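Inositol dehydrogenase (Lactobacillus casei, PDB 4MKX) probably oxidises scyllo-inositol, as an NAD-dependent sugar alcohol dehydrogenase of the Gfo/Idh/MocA family with a Rossmann-fold nucleotide-binding domain. Local coordinates at residues A[29-32]-A[33-37]; A[67-71]-A[72-76]. One frame throughout, in Å; residues are numbered along the deposited sequence.

Interaction 1 of 2, residues A[29-32]-A[33-37]; sequences GKIH and ATNIA
His32 meets Ile36 one turn further along helix 27-38, where His32 O accepts from Ile36 N at 2.9 Å with an N-H...O angle of 164°. The same carbonyl oxygen is brushed by the isoleucine side chain: CG1, set beside its own backbone N (chi1 -71°), comes within 3.2 Å of His32 O. The imidazole is held from outside the two segments, ND1 by Glu311 and NE2 by Glu110. Ala33 repeats the pattern in smaller form, with its N bonded to Gly29 O and its CB 3.3 Å from that oxygen. The helix follows strand 18-23 in the first beta-alpha-beta unit, and Ala33 and Ile36 face Leu45 of strand 43-49. Ile31 lies alongside Asn35, both pointing the same way, with CG2 3.8 Å from Asn35 ND2; that amide nitrogen is bonded to Glu311. Thr34 doubles the grip on Lys30: its OG1 donates to Lys30 O at 2.7 Å, while its N reaches that oxygen at 2.9 Å from the opposite face of the carbonyl plane. A valine here would probably leave Lys30 O with the backbone N-H as its one donor from this position, the hydroxyl bond lost. The hydroxyl thus takes its partner from within the helix, whereas His32 ND1 and Asn35 ND2 both tie the helix to Glu311.

Interaction 2 of 2, residues A[67-71]-A[72-76]; sequences EVFED and FDDMV
This is a helix N-cap joined to a small aromatic contact, at the turn where edge strand 67-69 passes into helix 72-78. Asp71 is the cap: its CG stands anti to the backbone N (chi1 178°), which swings the carboxylate over the first turn of the helix, and OD2 accepts from Asp74 N at 2.8 Å. The donor comes to the anti side of OD2, 16° out of the carboxylate plane. The backbone of the same residue contributes too: Asp71 O accepts from Met75 N at 3.1 Å, beginning the regular helical bonding. The N-H groups of the first turn would probably stabilise the negative charge of Asp71. Asp73 OD2, a like charge 4.0 Å from Asp71 OD2, probably works against this; Asp73 spends OD1 on Ser99.

In the Rossmann fold, strand 67-69 ends the first half of the parallel sheet, and the chain passes through helix 72-78 to strand 83-86, beyond strand 18-23.

Phe69, the last residue of the strand, turns one ring face to Met75 CA, which sits 3.6 Å from the ring centroid, almost on the normal, a CH-pi contact, and Met75 CB packs 3.6 Å from Phe69 CD1. The sulfur adds an oblique Met-aromatic contact. The Asp74 carboxylate, nearly perpendicular to the ring, brings OD2 to its edge, 3.4 Å from Phe69 CD2. That oxygen also takes a bond from a water that accepts from Glu70 N (water O to Glu70 N 2.8 Å), linking strand end to helix start, while Asp74 OD1 is bonded to His78.

Overall arrangement
Both contacts belong to the NAD-binding Rossmann domain, yet they do not touch: their centres are 17 Å apart and their nearest atoms about 11 Å. Strand 43-49 lies between them in the fold. Interaction 1 rests on it through Leu45, interaction 2 through Ala47 and Thr49. Gly29 of interaction 1 fits the last glycine of a GxGxxG pattern, and residues 29-37 lie on the helix that follows what is probably the dinucleotide-binding loop; the enzyme is in its apo form. Residues 67-76 lie at the margin of the parallel sheet: the centre of interaction 2 is about 24 Å from the centre of the chain, that of interaction 1, which also reaches helix 304-319, about 16 Å.

Interaction 1 of 2, residues A[29-32]-A[33-37]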
loop_
_atom_site.group_PDB
_atom_site.type_symbol
_atom_site.label_atom_id
_atom_site.label_comp_id
_atom_site.label_asym_id
_atom_site.label_seq_id
_atom_site.Cartn_x
_atom_site.Cartn_y
_atom_site.Cartn_z
ATOM N N GLY A 29 32.220 -4.363 10.708
ATOM C CA GLY A 29 33.244 -5.388 10.614
ATOM C C GLY A 29 32.771 -6.735 11.134
ATOM O O GLY A 29 33.076 -7.775 10.546
ATOM N N LYS A 30 32.026 -6.712 12.236
ATOM C CA LYS A 30 31.509 -7.938 12.840
ATOM C C LYS A 30 30.496 -8.624 11.938
ATOM O O LYS A 30 30.440 -9.854 11.890
ATOM C CB LYS A 30 30.912 -7.653 14.226
ATOM C CG LYS A 30 31.986 -7.500 15.301
ATOM C CD LYS A 30 31.415 -7.133 16.659
ATOM C CE LYS A 30 32.541 -7.095 17.693
ATOM N NZ LYS A 30 32.052 -6.920 19.086
ATOM N N ILE A 31 29.700 -7.836 11.220
ATOM C CA ILE A 31 28.775 -8.408 10.249
ATOM C C ILE A 31 29.519 -9.167 9.151
ATOM O O ILE A 31 29.219 -10.326 8.880
ATOM C CB ILE A 31 27.851 -7.328 9.648
ATOM C CG1 ILE A 31 26.953 -6.748 10.748
ATOM C CG2 ILE A 31 27.014 -7.901 8.507
ATOM C CD1 ILE A 31 26.186 -5.513 10.333
ATOM N N HIS A 32 30.506 -8.523 8.530
ATOM C CA HIS A 32 31.288 -9.169 7.490
ATOM C C HIS A 32 32.002 -10.400 8.031
ATOM O O HIS A 32 32.048 -11.440 7.380
ATOM C CB HIS A 32 32.338 -8.204 6.919
ATOM C CG HIS A 32 31.782 -7.174 5.981
ATOM N ND1 HIS A 32 30.956 -7.492 4.921
ATOM C CD2 HIS A 32 31.972 -5.836 5.915
ATOM C CE1 HIS A 32 30.642 -6.392 4.263
ATOM N NE2 HIS A 32 31.253 -5.370 4.841
ATOM N N ALA A 33 32.591 -10.263 9.214
ATOM C CA ALA A 33 33.367 -11.359 9.799
ATOM C C ALA A 33 32.483 -12.569 10.065
ATOM O O ALA A 33 32.849 -13.696 9.737
ATOM C CB ALA A 33 34.037 -10.906 11.081
ATOM N N THR A 34 31.322 -12.325 10.663
ATOM C CA THR A 34 30.383 -13.406 10.974
ATOM C C THR A 34 29.907 -14.078 9.695
ATOM O O THR A 34 29.846 -15.303 9.612
ATOM C CB THR A 34 29.179 -12.877 11.756
ATOM O OG1 THR A 34 29.643 -12.252 12.956
ATOM C CG2 THR A 34 28.214 -14.003 12.119
ATOM N N ASN A 35 29.574 -13.275 8.691
ATOM C CA ASN A 35 29.110 -13.825 7.429
ATOM C C ASN A 35 30.166 -14.688 6.755
ATOM O O ASN A 35 29.880 -15.795 6.303
ATOM C CB ASN A 35 28.666 -12.709 6.488
ATOM C CG ASN A 35 27.342 -12.099 6.874
ATOM O OD1 ASN A 35 26.595 -12.643 7.697
ATOM N ND2 ASN A 35 27.033 -10.965 6.271
ATOM N N ILE A 36 31.394 -14.183 6.690
ATOM C CA ILE A 36 32.470 -14.903 6.043
ATOM C C ILE A 36 32.730 -16.230 6.751
ATOM O O ILE A 36 32.961 -17.245 6.102
ATOM C CB ILE A 36 33.763 -14.059 6.019
ATOM C CG1 ILE A 36 33.617 -12.907 5.028
ATOM C CG2 ILE A 36 34.969 -14.928 5.649
ATOM C CD1 ILE A 36 34.588 -11.771 5.289
ATOM N N ALA A 37 32.654 -16.215 8.076
ATOM C CA ALA A 37 32.978 -17.394 8.880
ATOM C C ALA A 37 31.910 -18.488 8.814
ATOM O O ALA A 37 32.226 -19.669 8.945
ATOM C CB ALA A 37 33.206 -16.993 10.331
#

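Interaction 2 of 2, residues A[67-71]-A[72-76]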
loop_
_atom_site.group_PDB
_atom_site.type_symbol
_atom_site.label_atom_id
_atom_site.label_comp_id
_atom_site.label_asym_id
_atom_site.label_seq_id
_atom_site.Cartn_x
_atom_site.Cartn_y
_atom_site.Cartn_z
ATOM N N GLU A 67 44.522 -16.848 13.579
ATOM C CA GLU A 67 45.622 -15.895 13.729
ATOM C C GLU A 67 45.111 -14.495 14.055
ATOM O O GLU A 67 44.343 -13.925 13.288
ATOM C CB GLU A 67 46.439 -15.839 12.439
ATOM C CG GLU A 67 46.930 -17.181 11.934
ATOM C CD GLU A 67 47.689 -17.062 10.631
ATOM O OE1 GLU A 67 48.870 -16.657 10.665
ATOM O OE2 GLU A 67 47.112 -17.378 9.569
ATOM N N VAL A 68 45.521 -13.939 15.190
ATOM C CA VAL A 68 45.163 -12.558 15.511
ATOM C C VAL A 68 46.396 -11.648 15.471
ATOM O O VAL A 68 47.517 -12.089 15.752
ATOM C CB VAL A 68 44.435 -12.437 16.865
ATOM C CG1 VAL A 68 43.032 -13.036 16.777
ATOM C CG2 VAL A 68 45.233 -13.112 17.961
ATOM N N PHE A 69 46.178 -10.389 15.098
ATOM C CA PHE A 69 47.262 -9.420 14.958
ATOM C C PHE A 69 46.854 -8.072 15.538
ATOM O O PHE A 69 45.669 -7.726 15.560
ATOM C CB PHE A 69 47.643 -9.257 13.487
ATOM C CG PHE A 69 48.146 -10.522 12.848
ATOM C CD1 PHE A 69 47.261 -11.438 12.287
ATOM C CD2 PHE A 69 49.504 -10.802 12.821
ATOM C CE1 PHE A 69 47.726 -12.603 11.701
ATOM C CE2 PHE A 69 49.980 -11.962 12.236
ATOM C CZ PHE A 69 49.092 -12.868 11.677
ATOM N N GLU A 70 47.842 -7.321 16.013
ATOM C CA GLU A 70 47.621 -5.972 16.520
ATOM C C GLU A 70 47.960 -4.953 15.438
ATOM O O GLU A 70 47.590 -3.782 15.536
ATOM C CB GLU A 70 48.484 -5.713 17.760
ATOM C CG GLU A 70 48.068 -6.478 19.012
ATOM C CD GLU A 70 48.505 -7.933 19.004
ATOM O OE1 GLU A 70 49.578 -8.244 18.431
ATOM O OE2 GLU A 70 47.772 -8.771 19.580
ATOM N N ASP A 71 48.652 -5.411 14.400
ATOM C CA ASP A 71 49.140 -4.533 13.343
ATOM C C ASP A 71 48.755 -5.063 11.969
ATOM O O ASP A 71 48.974 -6.238 11.681
ATOM C CB ASP A 71 50.667 -4.401 13.431
ATOM C CG ASP A 71 51.236 -3.547 12.324
ATOM O OD1 ASP A 71 51.180 -2.309 12.457
ATOM O OD2 ASP A 71 51.726 -4.099 11.315
ATOM N N PHE A 72 48.178 -4.208 11.122
ATOM C CA PHE A 72 47.721 -4.642 9.802
ATOM C C PHE A 72 48.833 -5.167 8.904
ATOM O O PHE A 72 48.668 -6.184 8.222
ATOM C CB PHE A 72 46.955 -3.524 9.085
ATOM C CG PHE A 72 46.430 -3.921 7.731
ATOM C CD1 PHE A 72 45.223 -4.601 7.616
ATOM C CD2 PHE A 72 47.133 -3.617 6.575
ATOM C CE1 PHE A 72 44.735 -4.973 6.377
ATOM C CE2 PHE A 72 46.655 -3.989 5.334
ATOM C CZ PHE A 72 45.443 -4.660 5.230
ATOM N N ASP A 73 49.974 -4.483 8.889
ATOM C CA ASP A 73 51.063 -4.925 8.037
ATOM C C ASP A 73 51.607 -6.263 8.507
ATOM O O ASP A 73 52.048 -7.065 7.697
ATOM C CB ASP A 73 52.178 -3.881 7.989
ATOM C CG ASP A 73 51.707 -2.574 7.403
ATOM O OD1 ASP A 73 51.553 -2.512 6.167
ATOM O OD2 ASP A 73 51.467 -1.623 8.177
ATOM N N ASP A 74 51.556 -6.493 9.815
ATOM C CA ASP A 74 51.997 -7.762 10.377
ATOM C C ASP A 74 51.091 -8.868 9.849
ATOM O O ASP A 74 51.564 -9.921 9.439
ATOM C CB ASP A 74 51.951 -7.712 11.902
ATOM C CG ASP A 74 52.572 -8.937 12.547
ATOM O OD1 ASP A 74 53.274 -9.693 11.839
ATOM O OD2 ASP A 74 52.359 -9.141 13.761
ATOM N N MET A 75 49.785 -8.608 9.809
ATOM C CA MET A 75 48.849 -9.614 9.302
ATOM C C MET A 75 49.092 -9.943 7.835
ATOM O O MET A 75 49.156 -11.111 7.448
ATOM C CB MET A 75 47.394 -9.171 9.475
ATOM C CG MET A 75 46.405 -10.180 8.885
ATOM S SD MET A 75 44.664 -9.762 9.144
ATOM C CE MET A 75 44.508 -8.286 8.151
ATOM N N VAL A 76 49.212 -8.916 7.009
ATOM C CA VAL A 76 49.339 -9.134 5.574
ATOM C C VAL A 76 50.680 -9.795 5.186
ATOM O O VAL A 76 50.777 -10.520 4.185
ATOM C CB VAL A 76 49.086 -7.822 4.827
ATOM C CG1 VAL A 76 49.079 -8.052 3.354
ATOM C CG2 VAL A 76 47.727 -7.267 5.244
HETATM O O HOH W 1 50.562 -7.653 15.414
#